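Putative glycosyltransferase (Mannosyltransferase) involved in glycosylating the PBCV-1 major capsid protein (Paramecium bursaria Chlorella virus 1, PDB 2P6W) is probably a manganese-dependent glycosyltransferase that uses a UDP-sugar in glycosylating the viral major capsid protein, represented here by its N-terminal domain. Local coordinates at residues Thr25-Tyr38 with Ser81-Thr95. Residues are numbered along the deposited sequence; the frame is centred on the assembly and turned at random.
Sequences TKELVEEYCSIHGY and SDVYVNPKNKNKPIT. With MN (manganese (II) ion), chain B.
Thr25 OG1 donates to the carbonyl of Ser81 and so joins helix 20-36 to the middle residue of the DxD motif (Asp80-Ser81-Asp82) of this GT-A-type domain. The bond is 2.8 Å from Thr25 OG1 to Ser81 O, and the same hydroxyl also bonds Ala22 O within its own helix. Asp82 OD2 binds the manganese ion at 2.1 Å, alongside Asp80 and His195, while Ser81 OG turns to His14.

Farther along, helix 25-36 illustrates how side chains can satisfy backbone carbonyls of the loop that follows strand 83-85. Tyr32, its CG anti to the backbone N (chi1 -178°), packs its CB and near ring atoms against both methyls of Val85 and carries its hydroxyl on to Lys92 O, 2.7 Å from Tyr32 OH, in the carbonyl plane and on a lone pair. The imidazole of His36 gives its NE2 hydrogen to Lys90 O (2.8 Å, nearly straight at 163°), with that oxygen close to the ring plane. Pro93 CA lies over one imidazole face in a CH-pi contact, and Ile35 CG2 lies over the opposite one, which together with the NE2 bond should restrict rotation of the ring. The chains of Glu31 and Lys90, extended beyond CG, meet in a salt bridge, Lys90 NZ reaching the syn side of Glu31 OE2.

Beyond the helix, Tyr38 takes the acceptor's part: its hydroxyl accepts from Ile94 N at 2.8 Å, its CE2 packs on Ile94 CD1, and a water 2.6 Å from Tyr38 OH also bonds Thr95 OG1.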
loop_
_atom_site.group_PDB
_atom_site.type_symbol
_atom_site.label_atom_id
_atom_site.label_comp_id
_atom_site.label_asym_id
_atom_site.label_seq_id
_atom_site.Cartn_x
_atom_site.Cartn_y
_atom_site.Cartn_z
ATOM N N THR A 25 -10.069 -2.802 -8.956
ATOM C CA THR A 25 -9.033 -1.935 -8.407
ATOM C C THR A 25 -7.737 -2.072 -9.211
ATOM O O THR A 25 -7.100 -1.068 -9.511
ATOM C CB THR A 25 -8.754 -2.212 -6.928
ATOM O OG1 THR A 25 -8.275 -3.549 -6.792
ATOM C CG2 THR A 25 -10.023 -2.034 -6.098
ATOM N N LYS A 26 -7.358 -3.305 -9.558
ATOM C CA LYS A 26 -6.193 -3.510 -10.422
ATOM C C LYS A 26 -6.301 -2.664 -11.706
ATOM O O LYS A 26 -5.356 -1.967 -12.081
ATOM C CB LYS A 26 -6.057 -4.982 -10.798
ATOM C CG LYS A 26 -4.852 -5.243 -11.693
ATOM C CD LYS A 26 -4.987 -6.552 -12.440
ATOM C CE LYS A 26 -3.788 -6.781 -13.355
ATOM N NZ LYS A 26 -3.861 -8.084 -14.108
ATOM N N GLU A 27 -7.449 -2.755 -12.379
ATOM C CA GLU A 27 -7.673 -1.990 -13.615
ATOM C C GLU A 27 -7.457 -0.500 -13.427
ATOM O O GLU A 27 -6.805 0.154 -14.251
ATOM C CB GLU A 27 -9.080 -2.247 -14.158
ATOM C CG GLU A 27 -9.167 -3.602 -14.862
ATOM C CD GLU A 27 -10.590 -4.055 -15.133
ATOM O OE1 GLU A 27 -11.535 -3.272 -14.874
ATOM O OE2 GLU A 27 -10.753 -5.209 -15.600
ATOM N N LEU A 28 -8.005 0.044 -12.340
ATOM C CA LEU A 28 -7.894 1.485 -12.072
ATOM C C LEU A 28 -6.455 1.899 -11.735
ATOM O O LEU A 28 -5.971 2.937 -12.184
ATOM C CB LEU A 28 -8.862 1.898 -10.958
ATOM C CG LEU A 28 -10.342 1.702 -11.283
ATOM C CD1 LEU A 28 -11.173 2.241 -10.111
ATOM C CD2 LEU A 28 -10.679 2.427 -12.573
ATOM N N VAL A 29 -5.759 1.076 -10.966
ATOM C CA VAL A 29 -4.347 1.356 -10.680
ATOM C C VAL A 29 -3.490 1.269 -11.946
ATOM O O VAL A 29 -2.656 2.157 -12.200
ATOM C CB VAL A 29 -3.808 0.499 -9.525
ATOM C CG1 VAL A 29 -2.327 0.818 -9.233
ATOM C CG2 VAL A 29 -4.628 0.738 -8.261
ATOM N N GLU A 30 -3.704 0.231 -12.753
ATOM C CA GLU A 30 -2.945 0.084 -13.996
ATOM C C GLU A 30 -3.176 1.312 -14.901
ATOM O O GLU A 30 -2.228 1.881 -15.484
ATOM C CB GLU A 30 -3.325 -1.220 -14.711
ATOM C CG GLU A 30 -2.401 -1.542 -15.891
ATOM C CD GLU A 30 -2.312 -3.028 -16.242
ATOM O OE1 GLU A 30 -3.169 -3.830 -15.802
ATOM O OE2 GLU A 30 -1.353 -3.392 -16.975
ATOM N N GLU A 31 -4.437 1.737 -14.990
ATOM C CA GLU A 31 -4.770 2.884 -15.822
ATOM C C GLU A 31 -4.032 4.098 -15.294
ATOM O O GLU A 31 -3.426 4.862 -16.049
ATOM C CB GLU A 31 -6.272 3.183 -15.793
ATOM C CG GLU A 31 -6.614 4.404 -16.638
ATOM C CD GLU A 31 -7.979 4.989 -16.341
ATOM O OE1 GLU A 31 -8.637 4.561 -15.357
ATOM O OE2 GLU A 31 -8.385 5.903 -17.103
ATOM N N TYR A 32 -4.100 4.273 -13.975
ATOM C CA TYR A 32 -3.446 5.420 -13.358
ATOM C C TYR A 32 -1.941 5.447 -13.675
ATOM O O TYR A 32 -1.374 6.495 -14.019
ATOM C CB TYR A 32 -3.706 5.399 -11.851
ATOM C CG TYR A 32 -3.100 6.585 -11.131
ATOM C CD1 TYR A 32 -3.652 7.865 -11.263
ATOM C CD2 TYR A 32 -1.976 6.420 -10.311
ATOM C CE1 TYR A 32 -3.084 8.967 -10.606
ATOM C CE2 TYR A 32 -1.399 7.500 -9.664
ATOM C CZ TYR A 32 -1.953 8.776 -9.814
ATOM O OH TYR A 32 -1.374 9.851 -9.171
ATOM N N CYS A 33 -1.284 4.295 -13.576
ATOM C CA CYS A 33 0.132 4.212 -13.912
ATOM C C CYS A 33 0.413 4.621 -15.362
ATOM O O CYS A 33 1.373 5.340 -15.634
ATOM C CB CYS A 33 0.660 2.816 -13.645
ATOM S SG CYS A 33 0.760 2.459 -11.872
ATOM N N SER A 34 -0.455 4.183 -16.276
ATOM C CA SER A 34 -0.290 4.505 -17.695
ATOM C C SER A 34 -0.386 6.019 -17.935
ATOM O O SER A 34 0.337 6.570 -18.772
ATOM C CB SER A 34 -1.319 3.744 -18.547
ATOM O OG SER A 34 -2.605 4.342 -18.465
ATOM N N ILE A 35 -1.270 6.686 -17.190
ATOM C CA ILE A 35 -1.460 8.134 -17.350
ATOM C C ILE A 35 -0.207 8.943 -16.993
ATOM O O ILE A 35 0.130 9.930 -17.674
ATOM C CB ILE A 35 -2.711 8.629 -16.585
ATOM C CG1 ILE A 35 -3.981 8.049 -17.221
ATOM C CG2 ILE A 35 -2.797 10.183 -16.566
ATOM C CD1 ILE A 35 -5.251 8.216 -16.400
ATOM N N HIS A 36 0.503 8.509 -15.953
ATOM C CA HIS A 36 1.603 9.292 -15.410
ATOM C C HIS A 36 2.972 8.701 -15.675
ATOM O O HIS A 36 3.980 9.279 -15.271
ATOM C CB HIS A 36 1.388 9.506 -13.910
ATOM C CG HIS A 36 0.092 10.163 -13.616
ATOM N ND1 HIS A 36 -0.107 11.518 -13.799
ATOM C CD2 HIS A 36 -1.108 9.645 -13.267
ATOM C CE1 HIS A 36 -1.367 11.810 -13.524
ATOM N NE2 HIS A 36 -1.995 10.691 -13.202
ATOM N N GLY A 37 3.009 7.542 -16.324
ATOM C CA GLY A 37 4.280 6.930 -16.696
ATOM C C GLY A 37 4.907 6.163 -15.548
ATOM O O GLY A 37 6.109 5.882 -15.576
ATOM N N TYR A 38 4.109 5.807 -14.543
ATOM C CA TYR A 38 4.643 4.996 -13.445
ATOM C C TYR A 38 4.700 3.546 -13.869
ATOM O O TYR A 38 3.907 3.106 -14.696
ATOM C CB TYR A 38 3.769 5.092 -12.188
ATOM C CG TYR A 38 3.464 6.483 -11.704
ATOM C CD1 TYR A 38 4.466 7.451 -11.602
ATOM C CD2 TYR A 38 2.178 6.819 -11.269
ATOM C CE1 TYR A 38 4.186 8.746 -11.120
ATOM C CE2 TYR A 38 1.888 8.112 -10.797
ATOM C CZ TYR A 38 2.898 9.072 -10.725
ATOM O OH TYR A 38 2.626 10.342 -10.259
ATOM N N SER A 81 -5.020 -4.561 -2.424
ATOM C CA SER A 81 -5.973 -4.770 -3.514
ATOM C C SER A 81 -7.362 -4.193 -3.212
ATOM O O SER A 81 -8.225 -4.142 -4.104
ATOM C CB SER A 81 -6.084 -6.261 -3.868
ATOM O OG SER A 81 -6.416 -7.019 -2.711
ATOM N N ASP A 82 -7.566 -3.727 -1.981
ATOM C CA ASP A 82 -8.814 -3.062 -1.618
ATOM C C ASP A 82 -8.650 -1.517 -1.642
ATOM O O ASP A 82 -9.475 -0.776 -1.109
ATOM C CB ASP A 82 -9.317 -3.579 -0.283
ATOM C CG ASP A 82 -8.202 -3.762 0.734
ATOM O OD1 ASP A 82 -7.688 -4.901 0.871
ATOM O OD2 ASP A 82 -7.831 -2.778 1.396
ATOM N N VAL A 83 -7.594 -1.049 -2.306
ATOM C CA VAL A 83 -7.388 0.390 -2.509
ATOM C C VAL A 83 -7.590 0.701 -3.997
ATOM O O VAL A 83 -7.168 -0.072 -4.853
ATOM C CB VAL A 83 -5.957 0.825 -2.067
ATOM C CG1 VAL A 83 -5.688 2.252 -2.490
ATOM C CG2 VAL A 83 -5.788 0.689 -0.548
ATOM N N TYR A 84 -8.241 1.815 -4.322
ATOM C CA TYR A 84 -8.328 2.178 -5.738
ATOM C C TYR A 84 -8.010 3.646 -5.960
ATOM O O TYR A 84 -7.870 4.413 -5.016
ATOM C CB TYR A 84 -9.694 1.831 -6.317
ATOM C CG TYR A 84 -10.843 2.598 -5.705
ATOM C CD1 TYR A 84 -11.317 3.774 -6.286
ATOM C CD2 TYR A 84 -11.483 2.123 -4.560
ATOM C CE1 TYR A 84 -12.375 4.469 -5.725
ATOM C CE2 TYR A 84 -12.555 2.809 -3.987
ATOM C CZ TYR A 84 -12.996 3.991 -4.577
ATOM O OH TYR A 84 -14.058 4.668 -4.023
ATOM N N VAL A 85 -7.868 4.010 -7.227
ATOM C CA VAL A 85 -7.613 5.383 -7.590
ATOM C C VAL A 85 -8.960 6.063 -7.809
ATOM O O VAL A 85 -9.771 5.611 -8.624
ATOM C CB VAL A 85 -6.742 5.457 -8.858
ATOM C CG1 VAL A 85 -6.630 6.884 -9.335
ATOM C CG2 VAL A 85 -5.332 4.878 -8.586
ATOM N N ASN A 86 -9.200 7.142 -7.071
ATOM C CA ASN A 86 -10.406 7.961 -7.246
ATOM C C ASN A 86 -10.491 8.516 -8.682
ATOM O O ASN A 86 -9.640 9.317 -9.074
ATOM C CB ASN A 86 -10.357 9.119 -6.248
ATOM C CG ASN A 86 -11.522 10.093 -6.395
ATOM O OD1 ASN A 86 -12.495 9.826 -7.104
ATOM N ND2 ASN A 86 -11.415 11.237 -5.730
ATOM N N PRO A 87 -11.509 8.097 -9.462
ATOM C CA PRO A 87 -11.591 8.569 -10.859
ATOM C C PRO A 87 -11.530 10.092 -11.004
ATOM O O PRO A 87 -10.955 10.590 -11.986
ATOM C CB PRO A 87 -12.941 8.025 -11.341
ATOM C CG PRO A 87 -13.187 6.827 -10.494
ATOM C CD PRO A 87 -12.596 7.155 -9.138
ATOM N N LYS A 88 -12.092 10.820 -10.040
ATOM C CA LYS A 88 -12.128 12.291 -10.108
ATOM C C LYS A 88 -10.712 12.877 -10.127
ATOM O O LYS A 88 -10.487 13.971 -10.678
ATOM C CB LYS A 88 -12.938 12.892 -8.943
ATOM C CG LYS A 88 -12.929 14.432 -8.917
ATOM C CD LYS A 88 -13.367 14.994 -7.569
ATOM C CE LYS A 88 -13.136 16.506 -7.480
ATOM N NZ LYS A 88 -11.698 16.890 -7.643
ATOM N N ASN A 89 -9.764 12.135 -9.555
ATOM C CA ASN A 89 -8.390 12.606 -9.413
ATOM C C ASN A 89 -7.321 11.828 -10.187
ATOM O O ASN A 89 -6.124 12.052 -10.004
ATOM C CB ASN A 89 -8.013 12.715 -7.936
ATOM C CG ASN A 89 -8.534 13.980 -7.312
ATOM O OD1 ASN A 89 -8.936 14.003 -6.151
ATOM N ND2 ASN A 89 -8.577 15.043 -8.105
ATOM N N LYS A 90 -7.754 10.943 -11.078
ATOM C CA LYS A 90 -6.827 10.075 -11.800
ATOM C C LYS A 90 -5.840 10.830 -12.700
ATOM O O LYS A 90 -4.766 10.310 -13.010
ATOM C CB LYS A 90 -7.597 9.012 -12.602
ATOM C CG LYS A 90 -8.250 9.577 -13.852
ATOM C CD LYS A 90 -8.859 8.471 -14.727
ATOM C CE LYS A 90 -9.241 9.059 -16.077
ATOM N NZ LYS A 90 -10.047 8.103 -16.883
ATOM N N ASN A 91 -6.185 12.054 -13.107
ATOM C CA ASN A 91 -5.270 12.840 -13.937
ATOM C C ASN A 91 -4.252 13.656 -13.135
ATOM O O ASN A 91 -3.492 14.451 -13.701
ATOM C CB ASN A 91 -6.037 13.728 -14.934
ATOM C CG ASN A 91 -6.851 12.919 -15.923
ATOM O OD1 ASN A 91 -8.060 13.123 -16.063
ATOM N ND2 ASN A 91 -6.194 11.984 -16.608
ATOM N N LYS A 92 -4.213 13.439 -11.822
ATOM C CA LYS A 92 -3.276 14.171 -10.975
ATOM C C LYS A 92 -2.168 13.253 -10.476
ATOM O O LYS A 92 -2.461 12.164 -9.961
ATOM C CB LYS A 92 -3.998 14.802 -9.790
ATOM C CG LYS A 92 -5.013 15.878 -10.178
ATOM C CD LYS A 92 -5.780 16.324 -8.962
ATOM C CE LYS A 92 -6.780 17.436 -9.283
ATOM N NZ LYS A 92 -7.607 17.763 -8.072
ATOM N N PRO A 93 -0.896 13.686 -10.613
ATOM C CA PRO A 93 0.218 12.814 -10.242
ATOM C C PRO A 93 0.368 12.719 -8.736
ATOM O O PRO A 93 -0.108 13.590 -8.001
ATOM C CB PRO A 93 1.431 13.513 -10.844
ATOM C CG PRO A 93 1.065 14.978 -10.799
ATOM C CD PRO A 93 -0.426 15.003 -11.092
ATOM N N ILE A 94 1.055 11.672 -8.291
ATOM C CA ILE A 94 1.228 11.406 -6.871
ATOM C C ILE A 94 1.905 12.583 -6.181
ATOM O O ILE A 94 1.604 12.905 -5.032
ATOM C CB ILE A 94 2.069 10.127 -6.674
ATOM C CG1 ILE A 94 1.226 8.877 -6.983
ATOM C CG2 ILE A 94 2.669 10.088 -5.261
ATOM C CD1 ILE A 94 2.061 7.595 -7.151
ATOM N N THR A 95 2.821 13.213 -6.913
ATOM C CA THR A 95 3.624 14.316 -6.408
ATOM C C THR A 95 2.811 15.601 -6.208
ATOM O O THR A 95 3.304 16.551 -5.587
ATOM C CB THR A 95 4.857 14.532 -7.304
ATOM O OG1 THR A 95 4.446 14.535 -8.676
ATOM C CG2 THR A 95 5.858 13.383 -7.085
HETATM MN MN MN B . -6.697 -2.896 3.124
HETATM O O HOH W 1 4.738 11.876 -10.141
#